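Local coordinates for protein DNA polymerase III beta subunit (Streptococcus pyogenes, PDB 2AVT) that probably forms the ring-shaped sliding clamp of the replication machinery, encircling DNA and tethering the polymerase to its template, at residues G50-E55 and I238-R243; R125-S130 and S227-L232. All blocks are in the same frame, centred on the assembly; numbering follows the deposited sequence.

Interaction 1 (G50-E55 and I238-R243); sequences GQISIE and ISFYTR
The carbonyl oxygen of Ser-53 is approached by three groups of the opposite strand. Tyr-241 N donates to Ser-53 O at 2.9 Å, with a nearly straight N-H...O angle of 169°. Phe-240 CA adds a CA-H...O contact to Ser-53 O at 3.6 Å. The Tyr-241 ring turns its edge to the same oxygen, which lies in the ring plane. The return bond, Ser-53 N to Tyr-241 O, is longer at 3.1 Å, and its donor stands well out of the carbonyl plane. Glu-55 and Ser-239 form a second reciprocal pair, and Arg-243 N donates to Gln-51 O. Strands 52-55 and 238-243 run antiparallel and come from different domains. The first comes from the N-terminal domain and the second from the central one. Their pairing joins the domains through one continuous sheet, as in the rings of other sliding clamps.

On one face Phe-240 meets both isoleucines obliquely. Its CD2 lies 3.5 Å from Ile-54 CG1, and its CZ is 4.1 Å from Ile-52 CG2. With CG anti to the backbone N (chi1 -174°), the ring leans over toward strand 52-55, and its CD2 and CZ reach the two isoleucines. Ile-52 and Thr-242 stand side by side, Ile-52 CG2 being 3.9 Å from Thr-242 OG1. That hydroxyl is buried and has no polar partner in the model. Helix 205-214 packs on this face, with Ser-207 touching Ile-52 and Thr-242.

On the other face Glu-55 stretches out and crosses the Tyr-241 ring at a slant, the carboxylate and ring planes 29° apart. A water donates to Glu-55 OE1 at 2.6 Å and sits 3.1 Å from Tyr-241 OH. Leu-126 touches both side chains.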
loop_
_atom_site.group_PDB
_atom_site.type_symbol
_atom_site.label_atom_id
_atom_site.label_comp_id
_atom_site.label_asym_id
_atom_site.label_seq_id
_atom_site.Cartn_x
_atom_site.Cartn_y
_atom_site.Cartn_z
ATOM N N GLY A 50 16.285 15.563 11.541
ATOM C CA GLY A 50 16.054 16.575 12.558
ATOM C C GLY A 50 15.555 16.017 13.885
ATOM O O GLY A 50 15.675 16.671 14.918
ATOM N N GLN A 51 14.991 14.812 13.860
ATOM C CA GLN A 51 14.486 14.176 15.076
ATOM C C GLN A 51 15.424 13.019 15.439
ATOM O O GLN A 51 15.861 12.901 16.591
ATOM C CB GLN A 51 13.065 13.652 14.847
ATOM C CG GLN A 51 12.260 13.384 16.120
ATOM C CD GLN A 51 11.808 14.664 16.810
ATOM O OE1 GLN A 51 11.115 15.489 16.219
ATOM N NE2 GLN A 51 12.195 14.830 18.064
ATOM N N ILE A 52 15.725 12.168 14.455
ATOM C CA ILE A 52 16.639 11.046 14.661
ATOM C C ILE A 52 17.770 11.084 13.644
ATOM O O ILE A 52 17.680 11.763 12.610
ATOM C CB ILE A 52 15.935 9.663 14.527
ATOM C CG1 ILE A 52 15.367 9.491 13.122
ATOM C CG2 ILE A 52 14.820 9.528 15.558
ATOM C CD1 ILE A 52 14.632 8.176 12.916
ATOM N N SER A 53 18.839 10.363 13.961
ATOM C CA SER A 53 19.997 10.236 13.097
ATOM C C SER A 53 20.444 8.786 13.200
ATOM O O SER A 53 20.505 8.221 14.304
ATOM C CB SER A 53 21.148 11.135 13.549
ATOM O OG SER A 53 20.818 12.507 13.416
ATOM N N ILE A 54 20.743 8.186 12.058
ATOM C CA ILE A 54 21.209 6.807 12.015
ATOM C C ILE A 54 22.566 6.727 11.332
ATOM O O ILE A 54 22.725 7.205 10.208
ATOM C CB ILE A 54 20.234 5.902 11.241
ATOM C CG1 ILE A 54 18.904 5.813 11.988
ATOM C CG2 ILE A 54 20.825 4.498 11.083
ATOM C CD1 ILE A 54 17.860 5.026 11.242
ATOM N N GLU A 55 23.545 6.158 12.033
ATOM C CA GLU A 55 24.887 5.952 11.490
ATOM C C GLU A 55 25.039 4.439 11.423
ATOM O O GLU A 55 25.152 3.762 12.450
ATOM C CB GLU A 55 25.964 6.569 12.384
ATOM C CG GLU A 55 26.156 8.063 12.156
ATOM C CD GLU A 55 27.261 8.665 13.009
ATOM O OE1 GLU A 55 28.331 8.077 13.162
ATOM O OE2 GLU A 55 27.011 9.857 13.549
ATOM N N ILE A 238 25.585 -0.170 14.448
ATOM C CA ILE A 238 24.561 0.859 14.344
ATOM C C ILE A 238 24.492 1.823 15.515
ATOM O O ILE A 238 24.441 1.411 16.680
ATOM C CB ILE A 238 23.164 0.237 14.203
ATOM C CG1 ILE A 238 23.118 -0.686 12.983
ATOM C CG2 ILE A 238 22.118 1.341 14.107
ATOM C CD1 ILE A 238 21.841 -1.497 12.889
ATOM N N SER A 239 24.498 3.114 15.203
ATOM C CA SER A 239 24.356 4.137 16.232
ATOM C C SER A 239 23.083 4.893 15.874
ATOM O O SER A 239 22.961 5.475 14.793
ATOM C CB SER A 239 25.559 5.073 16.249
ATOM O OG SER A 239 26.694 4.398 16.747
ATOM N N PHE A 240 22.124 4.850 16.783
ATOM C CA PHE A 240 20.830 5.488 16.588
ATOM C C PHE A 240 20.652 6.597 17.638
ATOM O O PHE A 240 20.576 6.316 18.844
ATOM C CB PHE A 240 19.751 4.410 16.738
ATOM C CG PHE A 240 18.349 4.867 16.435
ATOM C CD1 PHE A 240 17.527 5.344 17.445
ATOM C CD2 PHE A 240 17.814 4.721 15.166
ATOM C CE1 PHE A 240 16.200 5.656 17.195
ATOM C CE2 PHE A 240 16.483 5.032 14.915
ATOM C CZ PHE A 240 15.679 5.499 15.929
ATOM N N TYR A 241 20.598 7.848 17.181
ATOM C CA TYR A 241 20.413 8.993 18.076
ATOM C C TYR A 241 18.997 9.525 17.972
ATOM O O TYR A 241 18.380 9.475 16.907
ATOM C CB TYR A 241 21.349 10.149 17.724
ATOM C CG TYR A 241 22.813 9.847 17.814
ATOM C CD1 TYR A 241 23.449 9.084 16.841
ATOM C CD2 TYR A 241 23.575 10.351 18.857
ATOM C CE1 TYR A 241 24.807 8.835 16.904
ATOM C CE2 TYR A 241 24.939 10.104 18.929
ATOM C CZ TYR A 241 25.545 9.347 17.951
ATOM O OH TYR A 241 26.897 9.096 18.020
ATOM N N THR A 242 18.488 10.058 19.077
ATOM C CA THR A 242 17.151 10.619 19.089
ATOM C C THR A 242 17.104 11.890 19.919
ATOM O O THR A 242 17.657 11.941 21.019
ATOM C CB THR A 242 16.128 9.666 19.691
ATOM O OG1 THR A 242 16.207 8.391 19.040
ATOM C CG2 THR A 242 14.739 10.244 19.510
ATOM N N ARG A 243 16.440 12.912 19.382
ATOM C CA ARG A 243 16.288 14.186 20.075
ATOM C C ARG A 243 15.308 13.974 21.225
ATOM O O ARG A 243 14.339 13.231 21.088
ATOM C CB ARG A 243 15.758 15.240 19.094
ATOM C CG ARG A 243 15.141 16.483 19.713
ATOM C CD ARG A 243 14.777 17.473 18.605
ATOM N NE ARG A 243 13.855 18.521 19.042
ATOM C CZ ARG A 243 12.575 18.317 19.345
ATOM N NH1 ARG A 243 11.810 19.338 19.721
ATOM N NH2 ARG A 243 12.054 17.101 19.265
HETATM O O HOH W 1 28.520 7.849 15.732
#

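Interaction 2 (R125-S130 and S227-L232)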
loop_
_atom_site.group_PDB
_atom_site.type_symbol
_atom_site.label_atom_id
_atom_site.label_comp_id
_atom_site.label_asym_id
_atom_site.label_seq_id
_atom_site.Cartn_x
_atom_site.Cartn_y
_atom_site.Cartn_z
ATOM N N ARG A 125 26.881 18.406 11.581
ATOM C CA ARG A 125 27.637 17.470 12.399
ATOM C C ARG A 125 26.752 16.835 13.451
ATOM O O ARG A 125 25.738 17.402 13.848
ATOM C CB ARG A 125 28.812 18.186 13.055
ATOM C CG ARG A 125 29.842 18.644 12.046
ATOM C CD ARG A 125 30.872 19.539 12.681
ATOM N NE ARG A 125 31.966 19.833 11.763
ATOM C CZ ARG A 125 32.954 20.676 12.039
ATOM N NH1 ARG A 125 32.971 21.303 13.208
ATOM N NH2 ARG A 125 33.926 20.884 11.159
ATOM N N LEU A 126 27.134 15.647 13.899
ATOM C CA LEU A 126 26.351 14.945 14.904
ATOM C C LEU A 126 26.634 15.515 16.290
ATOM O O LEU A 126 27.776 15.829 16.621
ATOM C CB LEU A 126 26.699 13.454 14.885
ATOM C CG LEU A 126 25.656 12.420 15.331
ATOM C CD1 LEU A 126 25.067 12.804 16.677
ATOM C CD2 LEU A 126 24.559 12.326 14.283
ATOM N N GLN A 127 25.581 15.673 17.085
ATOM C CA GLN A 127 25.726 16.151 18.451
ATOM C C GLN A 127 26.197 14.891 19.165
ATOM O O GLN A 127 25.408 14.007 19.462
ATOM C CB GLN A 127 24.369 16.602 19.003
ATOM C CG GLN A 127 24.437 17.404 20.296
ATOM C CD GLN A 127 25.248 18.678 20.142
ATOM O OE1 GLN A 127 25.581 19.085 19.027
ATOM N NE2 GLN A 127 25.559 19.319 21.266
ATOM N N GLU A 128 27.496 14.802 19.411
ATOM C CA GLU A 128 28.074 13.630 20.050
ATOM C C GLU A 128 27.564 13.362 21.462
ATOM O O GLU A 128 27.183 14.277 22.185
ATOM C CB GLU A 128 29.593 13.768 20.053
ATOM C CG GLU A 128 30.151 14.054 18.667
ATOM C CD GLU A 128 31.627 14.389 18.680
ATOM O OE1 GLU A 128 32.250 14.302 19.763
ATOM O OE2 GLU A 128 32.164 14.736 17.605
ATOM N N VAL A 129 27.552 12.087 21.838
ATOM C CA VAL A 129 27.109 11.675 23.163
ATOM C C VAL A 129 28.184 10.788 23.780
ATOM O O VAL A 129 28.648 9.835 23.154
ATOM C CB VAL A 129 25.789 10.881 23.094
ATOM C CG1 VAL A 129 25.410 10.380 24.482
ATOM C CG2 VAL A 129 24.683 11.758 22.532
ATOM N N SER A 130 28.586 11.110 25.007
ATOM C CA SER A 130 29.609 10.337 25.707
ATOM C C SER A 130 29.314 8.838 25.698
ATOM O O SER A 130 28.179 8.415 25.923
ATOM C CB SER A 130 29.733 10.828 27.148
ATOM O OG SER A 130 28.464 10.852 27.775
ATOM N N SER A 227 22.390 12.027 27.268
ATOM C CA SER A 227 22.936 13.374 27.254
ATOM C C SER A 227 21.674 14.166 27.549
ATOM O O SER A 227 20.575 13.605 27.547
ATOM C CB SER A 227 23.494 13.750 25.876
ATOM O OG SER A 227 22.479 14.253 25.026
ATOM N N PRO A 228 21.797 15.470 27.817
ATOM C CA PRO A 228 20.578 16.233 28.106
ATOM C C PRO A 228 19.638 16.374 26.907
ATOM O O PRO A 228 18.414 16.311 27.056
ATOM C CB PRO A 228 21.117 17.588 28.568
ATOM C CG PRO A 228 22.481 17.255 29.112
ATOM C CD PRO A 228 22.999 16.272 28.095
ATOM N N SER A 229 20.212 16.554 25.722
ATOM C CA SER A 229 19.408 16.750 24.519
ATOM C C SER A 229 19.039 15.498 23.731
ATOM O O SER A 229 18.066 15.505 22.979
ATOM C CB SER A 229 20.105 17.751 23.588
ATOM O OG SER A 229 21.456 17.382 23.365
ATOM N N GLN A 230 19.802 14.425 23.888
ATOM C CA GLN A 230 19.486 13.204 23.161
ATOM C C GLN A 230 19.945 11.915 23.819
ATOM O O GLN A 230 20.727 11.914 24.778
ATOM C CB GLN A 230 20.052 13.263 21.736
ATOM C CG GLN A 230 21.342 14.045 21.585
ATOM C CD GLN A 230 21.988 13.852 20.221
ATOM O OE1 GLN A 230 21.306 13.711 19.207
ATOM N NE2 GLN A 230 23.308 13.857 20.193
ATOM N N ILE A 231 19.435 10.811 23.289
ATOM C CA ILE A 231 19.778 9.490 23.773
ATOM C C ILE A 231 20.360 8.729 22.582
ATOM O O ILE A 231 19.901 8.883 21.444
ATOM C CB ILE A 231 18.526 8.776 24.332
ATOM C CG1 ILE A 231 18.859 7.338 24.726
ATOM C CG2 ILE A 231 17.409 8.807 23.315
ATOM C CD1 ILE A 231 17.664 6.590 25.282
ATOM N N LEU A 232 21.401 7.946 22.843
ATOM C CA LEU A 232 22.059 7.164 21.811
ATOM C C LEU A 232 21.887 5.672 22.078
ATOM O O LEU A 232 22.223 5.189 23.161
ATOM C CB LEU A 232 23.554 7.502 21.767
ATOM C CG LEU A 232 24.526 6.516 21.097
ATOM C CD1 LEU A 232 24.234 6.366 19.604
ATOM C CD2 LEU A 232 25.941 7.018 21.303
#
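The side-chain amide of Gln-230, as modelled, reaches in between Gln-127 and Val-129. Its exact place is doubtful, because NE2 is set implausibly close to Gln-127 O. In this model Gln-127 CB lies over one side of the amide plane and Val-129 CG2 comes obliquely from the other. Leu-126 CD1 is near the edge of the amide. The amide planes of Gln-127 and Gln-230 are 58° apart.

Val-129 carries the apolar part. Both of its methyls, CG1 and CG2, meet Ser-227 CB at 4.1 Å, and its CB is 4.3 Å from Leu-232 CD2. Ser-227 also shapes the turn before the strand. Its OG sits between the backbone N and the carbonyl carbon (chi1 85°) and accepts from Gln-230 N at 2.9 Å. This is an ST motif.

Segment 125-130 has no regular structure. It is part of the connection from strand 111-116 of the N-terminal domain to strand 135-138 of the central domain. It runs over the sheet at strand 230-234, where Phe-225 of strand 221-226 touches Val-129 and Leu-232, and Tyr-241 of strand 238-243 adjoins Leu-126 and Gln-230.

Interactions 1 and 2 lie side by side, their centres about 9 Å apart. Strands 230-234 and 238-243 follow each other in the chain and are neighbours in one sheet, where Thr-242 N probably donates to Ile-231 O at 3.0 Å. Leu-126 of interaction 2 packs on the Glu-55 and Tyr-241 side of interaction 1. Its CD1 is 3.5 Å from Tyr-241 CE2, and its CG is 3.4 Å from Glu-55 OE2. Interaction 1 pairs strands of the two domains. In interaction 2 the chain connecting them lies across the same sheet. Helix 205-214 packs on the opposite face of that sheet. The second chain of the assembly touches neither contact.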